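Local coordinates for protein 2-(hydroxymethyl)glutarate dehydrogenase (Eubacterium barkeri, PDB 3CKY) that catalyses the NAD-dependent interconversion of 2-formylglutarate and (S)-2-hydroxymethylglutarate, a step in the fermentation of nicotinate, at residues T266-G271 with K287-M292; G230-G235 with M282-K287; E190-G195 with E203-I208. All blocks are in the same frame, centred on the assembly; numbering follows the deposited sequence.

Contact 1. Residues T266-G271 with K287-M292; sequences TQIFEG and KVWEQM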
loop_
_atom_site.group_PDB
_atom_site.type_symbol
_atom_site.label_atom_id
_atom_site.label_comp_id
_atom_site.label_asym_id
_atom_site.label_seq_id
_atom_site.Cartn_x
_atom_site.Cartn_y
_atom_site.Cartn_z
ATOM N N THR A 266 -2.555 -5.411 6.521
ATOM C CA THR A 266 -4.003 -5.483 6.720
ATOM C C THR A 266 -4.702 -6.070 5.500
ATOM O O THR A 266 -5.584 -6.939 5.623
ATOM C CB THR A 266 -4.568 -4.085 7.089
ATOM O OG1 THR A 266 -3.852 -3.568 8.227
ATOM C CG2 THR A 266 -6.081 -4.131 7.370
ATOM N N GLN A 267 -4.297 -5.621 4.319
ATOM C CA GLN A 267 -4.922 -6.068 3.074
ATOM C C GLN A 267 -4.553 -7.513 2.710
ATOM O O GLN A 267 -5.364 -8.244 2.144
ATOM C CB GLN A 267 -4.585 -5.099 1.922
ATOM C CG GLN A 267 -5.149 -3.707 2.095
ATOM C CD GLN A 267 -6.632 -3.658 2.489
ATOM O OE1 GLN A 267 -7.036 -2.821 3.305
ATOM N NE2 GLN A 267 -7.438 -4.536 1.923
ATOM N N ILE A 268 -3.343 -7.925 3.061
ATOM C CA ILE A 268 -2.930 -9.306 2.884
ATOM C C ILE A 268 -3.752 -10.239 3.784
ATOM O O ILE A 268 -4.251 -11.270 3.332
ATOM C CB ILE A 268 -1.400 -9.470 3.143
ATOM C CG1 ILE A 268 -0.601 -8.650 2.111
ATOM C CG2 ILE A 268 -0.974 -10.972 3.057
ATOM C CD1 ILE A 268 0.868 -8.505 2.457
ATOM N N PHE A 269 -3.922 -9.869 5.050
ATOM C CA PHE A 269 -4.797 -10.625 5.940
ATOM C C PHE A 269 -6.270 -10.579 5.509
ATOM O O PHE A 269 -7.003 -11.530 5.761
ATOM C CB PHE A 269 -4.682 -10.151 7.387
ATOM C CG PHE A 269 -3.469 -10.662 8.093
ATOM C CD1 PHE A 269 -3.365 -12.003 8.442
ATOM C CD2 PHE A 269 -2.430 -9.803 8.422
ATOM C CE1 PHE A 269 -2.250 -12.486 9.127
ATOM C CE2 PHE A 269 -1.313 -10.265 9.091
ATOM C CZ PHE A 269 -1.223 -11.627 9.448
ATOM N N GLU A 270 -6.697 -9.488 4.872
ATOM C CA GLU A 270 -8.041 -9.448 4.292
ATOM C C GLU A 270 -8.204 -10.490 3.189
ATOM O O GLU A 270 -9.261 -11.097 3.056
ATOM C CB GLU A 270 -8.384 -8.054 3.744
ATOM C CG GLU A 270 -9.843 -7.900 3.356
ATOM C CD GLU A 270 -10.781 -8.208 4.513
ATOM O OE1 GLU A 270 -10.805 -7.426 5.488
ATOM O OE2 GLU A 270 -11.472 -9.239 4.465
ATOM N N GLY A 271 -7.150 -10.683 2.396
ATOM C CA GLY A 271 -7.125 -11.764 1.410
ATOM C C GLY A 271 -7.401 -13.123 2.038
ATOM O O GLY A 271 -8.205 -13.909 1.522
ATOM N N LYS A 287 -1.373 -19.279 3.136
ATOM C CA LYS A 287 -2.219 -19.949 2.138
ATOM C C LYS A 287 -2.679 -19.015 1.010
ATOM O O LYS A 287 -2.926 -19.476 -0.100
ATOM C CB LYS A 287 -3.447 -20.541 2.800
ATOM C CG LYS A 287 -3.172 -21.688 3.755
ATOM C CD LYS A 287 -4.502 -22.248 4.270
ATOM C CE LYS A 287 -4.295 -23.188 5.414
ATOM N NZ LYS A 287 -5.571 -23.873 5.787
ATOM N N VAL A 288 -2.777 -17.713 1.288
ATOM C CA VAL A 288 -3.008 -16.708 0.219
ATOM C C VAL A 288 -1.997 -16.840 -0.934
ATOM O O VAL A 288 -2.376 -16.883 -2.101
ATOM C CB VAL A 288 -2.975 -15.256 0.730
ATOM C CG1 VAL A 288 -3.052 -14.268 -0.458
ATOM C CG2 VAL A 288 -4.110 -15.002 1.727
ATOM N N TRP A 289 -0.724 -16.948 -0.594
ATOM C CA TRP A 289 0.324 -17.020 -1.604
ATOM C C TRP A 289 0.476 -18.417 -2.202
ATOM O O TRP A 289 0.745 -18.558 -3.392
ATOM C CB TRP A 289 1.650 -16.526 -1.011
ATOM C CG TRP A 289 1.579 -15.116 -0.463
ATOM C CD1 TRP A 289 1.973 -14.710 0.767
ATOM C CD2 TRP A 289 1.053 -13.942 -1.126
ATOM N NE1 TRP A 289 1.742 -13.359 0.921
ATOM C CE2 TRP A 289 1.174 -12.866 -0.224
ATOM C CE3 TRP A 289 0.481 -13.705 -2.389
ATOM C CZ2 TRP A 289 0.757 -11.561 -0.542
ATOM C CZ3 TRP A 289 0.060 -12.414 -2.701
ATOM C CH2 TRP A 289 0.208 -11.357 -1.778
ATOM N N GLU A 290 0.279 -19.443 -1.375
ATOM C CA GLU A 290 0.297 -20.842 -1.827
ATOM C C GLU A 290 -0.766 -21.083 -2.873
ATOM O O GLU A 290 -0.509 -21.726 -3.886
ATOM C CB GLU A 290 0.099 -21.810 -0.651
ATOM C CG GLU A 290 1.243 -21.751 0.343
ATOM C CD GLU A 290 1.078 -22.688 1.518
ATOM O OE1 GLU A 290 2.058 -23.425 1.809
ATOM O OE2 GLU A 290 -0.010 -22.687 2.142
ATOM N N GLN A 291 -1.955 -20.558 -2.628
ATOM C CA GLN A 291 -3.047 -20.759 -3.551
ATOM C C GLN A 291 -2.753 -20.015 -4.861
ATOM O O GLN A 291 -3.024 -20.534 -5.940
ATOM C CB GLN A 291 -4.374 -20.302 -2.933
ATOM C CG GLN A 291 -5.588 -20.424 -3.858
ATOM C CD GLN A 291 -5.785 -21.829 -4.422
ATOM O OE1 GLN A 291 -5.762 -22.818 -3.679
ATOM N NE2 GLN A 291 -5.990 -21.923 -5.744
ATOM N N MET A 292 -2.193 -18.816 -4.765
ATOM C CA MET A 292 -1.937 -18.004 -5.951
ATOM C C MET A 292 -0.783 -18.542 -6.807
ATOM O O MET A 292 -0.810 -18.399 -8.032
ATOM C CB MET A 292 -1.629 -16.566 -5.534
ATOM C CG MET A 292 -1.811 -15.539 -6.634
ATOM S SD MET A 292 -1.423 -13.885 -6.061
ATOM C CE MET A 292 -2.717 -13.594 -4.840
#

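Contact 2. Residues G230-G235 with M282-K287; sequences GDFAGG and MSAVIK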
loop_
_atom_site.group_PDB
_atom_site.type_symbol
_atom_site.label_atom_id
_atom_site.label_comp_id
_atom_site.label_asym_id
_atom_site.label_seq_id
_atom_site.Cartn_x
_atom_site.Cartn_y
_atom_site.Cartn_z
ATOM N N GLY A 230 0.961 -27.655 9.053
ATOM C CA GLY A 230 -0.238 -27.475 8.233
ATOM C C GLY A 230 -1.532 -27.484 9.034
ATOM O O GLY A 230 -2.614 -27.447 8.467
ATOM N N ASP A 231 -1.427 -27.530 10.353
ATOM C CA ASP A 231 -2.587 -27.471 11.235
ATOM C C ASP A 231 -2.742 -26.052 11.775
ATOM O O ASP A 231 -2.006 -25.626 12.658
ATOM C CB ASP A 231 -2.425 -28.465 12.386
ATOM C CG ASP A 231 -3.603 -28.445 13.363
ATOM O OD1 ASP A 231 -4.561 -27.654 13.166
ATOM O OD2 ASP A 231 -3.562 -29.242 14.340
ATOM N N PHE A 232 -3.709 -25.329 11.225
ATOM C CA PHE A 232 -3.917 -23.931 11.552
ATOM C C PHE A 232 -5.089 -23.740 12.510
ATOM O O PHE A 232 -5.583 -22.633 12.687
ATOM C CB PHE A 232 -4.099 -23.126 10.274
ATOM C CG PHE A 232 -2.868 -23.085 9.416
ATOM C CD1 PHE A 232 -1.835 -22.210 9.708
ATOM C CD2 PHE A 232 -2.754 -23.908 8.303
ATOM C CE1 PHE A 232 -0.702 -22.149 8.909
ATOM C CE2 PHE A 232 -1.628 -23.854 7.499
ATOM C CZ PHE A 232 -0.597 -22.971 7.807
ATOM N N ALA A 233 -5.529 -24.830 13.130
ATOM C CA ALA A 233 -6.557 -24.770 14.152
ATOM C C ALA A 233 -6.001 -24.157 15.434
ATOM O O ALA A 233 -4.852 -24.402 15.829
ATOM C CB ALA A 233 -7.113 -26.167 14.451
ATOM N N GLY A 234 -6.830 -23.350 16.081
ATOM C CA GLY A 234 -6.454 -22.683 17.316
ATOM C C GLY A 234 -5.508 -21.534 17.045
ATOM O O GLY A 234 -5.579 -20.891 15.996
ATOM N N GLY A 235 -4.617 -21.301 18.004
ATOM C CA GLY A 235 -3.688 -20.185 17.949
ATOM C C GLY A 235 -4.410 -18.859 18.106
ATOM O O GLY A 235 -5.308 -18.712 18.933
ATOM N N MET A 282 -3.674 -16.990 12.500
ATOM C CA MET A 282 -3.305 -15.967 11.544
ATOM C C MET A 282 -2.146 -16.349 10.616
ATOM O O MET A 282 -2.034 -15.774 9.569
ATOM C CB MET A 282 -3.032 -14.639 12.266
ATOM C CG MET A 282 -2.071 -14.677 13.476
ATOM S SD MET A 282 -0.379 -14.210 13.124
ATOM C CE MET A 282 0.282 -15.798 12.725
ATOM N N SER A 283 -1.325 -17.337 10.973
ATOM C CA SER A 283 -0.232 -17.779 10.113
ATOM C C SER A 283 -0.740 -18.484 8.855
ATOM O O SER A 283 0.011 -18.640 7.877
ATOM C CB SER A 283 0.731 -18.704 10.872
ATOM O OG SER A 283 0.096 -19.875 11.370
ATOM N N ALA A 284 -2.013 -18.905 8.883
ATOM C CA ALA A 284 -2.701 -19.442 7.696
ATOM C C ALA A 284 -2.777 -18.424 6.562
ATOM O O ALA A 284 -3.101 -18.776 5.452
ATOM C CB ALA A 284 -4.105 -19.945 8.055
ATOM N N VAL A 285 -2.475 -17.161 6.826
ATOM C CA VAL A 285 -2.400 -16.151 5.742
ATOM C C VAL A 285 -1.404 -16.560 4.621
ATOM O O VAL A 285 -1.571 -16.158 3.466
ATOM C CB VAL A 285 -2.061 -14.746 6.312
ATOM C CG1 VAL A 285 -0.578 -14.653 6.696
ATOM C CG2 VAL A 285 -2.457 -13.663 5.334
ATOM N N ILE A 286 -0.398 -17.375 4.965
ATOM C CA ILE A 286 0.516 -17.947 3.982
ATOM C C ILE A 286 -0.230 -18.669 2.822
ATOM O O ILE A 286 0.228 -18.669 1.679
ATOM C CB ILE A 286 1.566 -18.915 4.632
ATOM C CG1 ILE A 286 2.746 -19.141 3.679
ATOM C CG2 ILE A 286 0.927 -20.278 4.994
ATOM C CD1 ILE A 286 3.969 -19.814 4.303
ATOM N N LYS A 287 -1.373 -19.279 3.136
ATOM C CA LYS A 287 -2.219 -19.949 2.138
ATOM C C LYS A 287 -2.679 -19.015 1.010
ATOM O O LYS A 287 -2.926 -19.476 -0.100
ATOM C CB LYS A 287 -3.447 -20.541 2.800
ATOM C CG LYS A 287 -3.172 -21.688 3.755
ATOM C CD LYS A 287 -4.502 -22.248 4.270
ATOM C CE LYS A 287 -4.295 -23.188 5.414
ATOM N NZ LYS A 287 -5.571 -23.873 5.787
HETATM O O HOH W 1 -3.892 -26.472 6.258
#

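Contact 3. Residues E190-G195 with E203-I208; sequences EALVLG and ETMQEI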
loop_
_atom_site.group_PDB
_atom_site.type_symbol
_atom_site.label_atom_id
_atom_site.label_comp_id
_atom_site.label_asym_id
_atom_site.label_seq_id
_atom_site.Cartn_x
_atom_site.Cartn_y
_atom_site.Cartn_z
ATOM N N GLU A 190 5.216 -14.314 2.750
ATOM C CA GLU A 190 5.756 -14.190 1.395
ATOM C C GLU A 190 7.215 -14.665 1.315
ATOM O O GLU A 190 7.622 -15.269 0.309
ATOM C CB GLU A 190 5.595 -12.765 0.861
ATOM C CG GLU A 190 6.483 -11.705 1.541
ATOM C CD GLU A 190 6.160 -10.282 1.110
ATOM O OE1 GLU A 190 7.092 -9.521 0.743
ATOM O OE2 GLU A 190 4.968 -9.917 1.152
ATOM N N ALA A 191 7.982 -14.413 2.379
ATOM C CA ALA A 191 9.386 -14.844 2.463
ATOM C C ALA A 191 9.562 -16.351 2.362
ATOM O O ALA A 191 10.469 -16.846 1.673
ATOM C CB ALA A 191 10.016 -14.349 3.763
ATOM N N LEU A 192 8.716 -17.084 3.074
ATOM C CA LEU A 192 8.788 -18.541 3.091
ATOM C C LEU A 192 8.409 -19.141 1.739
ATOM O O LEU A 192 9.039 -20.079 1.263
ATOM C CB LEU A 192 7.896 -19.102 4.195
ATOM C CG LEU A 192 8.368 -18.854 5.635
ATOM C CD1 LEU A 192 7.342 -19.414 6.621
ATOM C CD2 LEU A 192 9.746 -19.472 5.875
ATOM N N VAL A 193 7.387 -18.572 1.118
ATOM C CA VAL A 193 6.979 -18.982 -0.219
ATOM C C VAL A 193 8.101 -18.754 -1.246
ATOM O O VAL A 193 8.359 -19.625 -2.088
ATOM C CB VAL A 193 5.697 -18.238 -0.634
ATOM C CG1 VAL A 193 5.376 -18.465 -2.118
ATOM C CG2 VAL A 193 4.537 -18.632 0.302
ATOM N N LEU A 194 8.753 -17.587 -1.165
ATOM C CA LEU A 194 9.898 -17.267 -2.015
ATOM C C LEU A 194 11.015 -18.294 -1.856
ATOM O O LEU A 194 11.547 -18.785 -2.846
ATOM C CB LEU A 194 10.438 -15.876 -1.681
ATOM C CG LEU A 194 11.640 -15.355 -2.517
ATOM C CD1 LEU A 194 11.297 -15.222 -4.005
ATOM C CD2 LEU A 194 12.197 -14.051 -1.968
ATOM N N GLY A 195 11.347 -18.599 -0.601
ATOM C CA GLY A 195 12.410 -19.536 -0.265
ATOM C C GLY A 195 12.158 -20.901 -0.837
ATOM O O GLY A 195 13.049 -21.473 -1.446
ATOM N N GLU A 203 12.437 -26.424 6.744
ATOM C CA GLU A 203 13.337 -26.778 7.841
ATOM C C GLU A 203 14.645 -26.015 7.758
ATOM O O GLU A 203 15.165 -25.553 8.764
ATOM C CB GLU A 203 13.685 -28.259 7.832
ATOM C CG GLU A 203 12.547 -29.175 7.550
ATOM C CD GLU A 203 12.396 -29.434 6.072
ATOM O OE1 GLU A 203 13.240 -30.206 5.522
ATOM O OE2 GLU A 203 11.448 -28.851 5.484
ATOM N N THR A 204 15.187 -25.921 6.551
ATOM C CA THR A 204 16.421 -25.185 6.329
ATOM C C THR A 204 16.256 -23.727 6.711
ATOM O O THR A 204 17.110 -23.159 7.373
ATOM C CB THR A 204 16.876 -25.278 4.867
ATOM O OG1 THR A 204 17.019 -26.657 4.505
ATOM C CG2 THR A 204 18.224 -24.538 4.671
ATOM N N MET A 205 15.136 -23.140 6.304
ATOM C CA MET A 205 14.831 -21.757 6.634
ATOM C C MET A 205 14.596 -21.546 8.120
ATOM O O MET A 205 15.101 -20.596 8.693
ATOM C CB MET A 205 13.630 -21.260 5.824
ATOM C CG MET A 205 13.973 -20.981 4.366
ATOM S SD MET A 205 12.607 -20.248 3.419
ATOM C CE MET A 205 11.482 -21.638 3.252
ATOM N N GLN A 206 13.856 -22.442 8.754
ATOM C CA GLN A 206 13.660 -22.337 10.195
ATOM C C GLN A 206 14.971 -22.388 10.953
ATOM O O GLN A 206 15.222 -21.572 11.855
ATOM C CB GLN A 206 12.776 -23.441 10.733
ATOM C CG GLN A 206 12.224 -23.036 12.110
ATOM C CD GLN A 206 11.875 -24.193 12.964
ATOM O OE1 GLN A 206 12.264 -25.339 12.685
ATOM N NE2 GLN A 206 11.129 -23.917 14.035
ATOM N N GLU A 207 15.797 -23.354 10.577
ATOM C CA GLU A 207 17.071 -23.532 11.227
ATOM C C GLU A 207 17.915 -22.284 11.069
ATOM O O GLU A 207 18.399 -21.744 12.043
ATOM C CB GLU A 207 17.804 -24.724 10.640
ATOM C CG GLU A 207 19.092 -25.040 11.360
ATOM C CD GLU A 207 19.856 -26.163 10.700
ATOM O OE1 GLU A 207 19.511 -26.524 9.542
ATOM O OE2 GLU A 207 20.808 -26.681 11.342
ATOM N N ILE A 208 18.073 -21.814 9.840
ATOM C CA ILE A 208 19.027 -20.747 9.555
ATOM C C ILE A 208 18.499 -19.365 9.938
ATOM O O ILE A 208 19.162 -18.630 10.653
ATOM C CB ILE A 208 19.497 -20.805 8.076
ATOM C CG1 ILE A 208 20.381 -22.045 7.887
ATOM C CG2 ILE A 208 20.254 -19.543 7.696
ATOM C CD1 ILE A 208 20.772 -22.312 6.479
#

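Contact 1. Residues T266-G271 with K287-M292
Ile268, Val288 and Trp289 join two helices of the all-helical C-terminal domain, helix 260-274 and helix 286-293, in a small van der Waals packing. The short segments run with their N-to-C directions 64° apart, and their axes come no closer than 10.2 Å. The branched Ile268 and the long indole of Trp289 bridge this gap. The side chain of Trp289 crosses that of Ile268 at about a right angle, bringing CZ2 of the six-membered ring to it. CG2 of Ile268 lies 4.0 Å from Trp289 CZ2, approaching the ring obliquely, and CG1 stands slightly farther from the same carbon, so both branches at CB lean on one corner of the indole. On its own helix Trp289 has CG1 of Val288 over one face, offset toward the rim, and the sulfur of Met292 in plane at its edge. Pro260 of the fourth subunit packs on both Ile268 and Trp289, so the pair also belongs to a subunit interface. Val288 fills the place where the backbones come nearest, its CA 6.5 Å from that of Gly271; the glycine adds no side chain there. With CG1 of the valine anti to the backbone N (chi1 173°), the other methyl, CG2, is turned to the opposing helix and rests 3.8 Å from Gly271 C.

Contact 2. Residues G230-G235 with M282-K287
The ring of Phe232 lies with one face on the backbone of Ala284, whose CA sits 3.8 Å from the ring centroid and 25° off the ring normal, a CH-pi contact displaced toward the rim. With CG of Phe232 anti to its carbonyl carbon (chi1 -66°), the ring is carried onto segment 282-287. At the edge, in the ring plane, are Ser283 OG, 3.4 Å from Phe232 CE1, and a water. Two further side chains come in obliquely: CG2 of Ile286 near CZ, and CE of Lys287, 3.4 Å from Phe232 CD2. Lysine suits this place: its extended chain slides past the ring in the opposite direction, and its ammonium goes on to a salt bridge with Glu280 and to the water, 3.1 Å from NZ. That same water donates to Gly230 O at 2.7 Å, tying the segments together. Ser283 OG is hydrogen-bonded to Asp281. An alanine in place of Phe232 would remove the ring and is likely to leave a gap over Ala284, with Lys287 CE losing the ring it packs against. The loop carrying the phenylalanine is shaped by an Asx turn, in which Asp231 OD1 accepts from Ala233 N at 3.0 Å. An aromatic anchor thus fastens the loop between helices 217-228 and 238-255 onto the 3-10 segment 282-284 and the first turn of helix 286-293, within the helical C-terminal domain.

Contact 3. Residues E190-G195 with E203-I208
Two consecutive helices of the C-terminal domain, 169-197 and 202-210, pack across the short connection between them, and Met205 fills most of the space, with more surface buried than any other residue of the pair. The segments run at 125° to each other, with axes 10.8 Å apart at closest approach, a gap that one long unbranched side chain can span. The bond from CA to CB of Met205 is directed toward segment 190-195. Its chain is straight as far as the sulfur and then bends at chi3 (-72°), which swings the terminal methyl onto Leu192 while SD stays over Gly195. CE lies 3.8 Å from Leu192 CD2 and 3.5 Å from Leu192 O, so the methyl is set against both the side chain and the backbone carbonyl of one residue. The leucine comes in obliquely and only one of its branches takes part, CD2, which is also near the sulfur. Gly195 fits the remaining place by its lack of a side chain: its CA is 3.8 Å from Met205 SD, and the first carbon of any side chain there would run into the sulfur. The backbones accordingly come nearest at this pair, with 7.6 Å between the two CA atoms. Flexible and polarisable, methionine can follow the uneven surface of leucine branch, carbonyl and bare glycine backbone. Met205 also touches Leu200 in the connecting turn. Around them, Met223 and Ile227 of helix 217-228 pack on Leu192, and Gln206 reaches the same helix through a hydrogen bond to Glu224. Val193, pointing away from helix 202-210, packs on Ile286 and Trp289 of helix 286-293, whereas Ala191 and Leu194 meet Leu180 and Gly252 of the fourth subunit.

All three contacts lie in the helical C-terminal domain, on the same side of the chain's centre. Contact 3 comes first along the chain and closes before the others open; contacts 1 and 2 then alternate their segments and share Lys287. Their centres are about 12 Å apart, with contact 3 about 17 Å from contact 1 and about 16 Å from contact 2. Helix 286-293 draws them together: it takes part in contacts 1 and 2, and it also packs against helix 169-197, which carries segment 190-195 of contact 3. Contacts 1 and 3 also touch the fourth subunit, so the helical packing of this domain adjoins the tetramer interface.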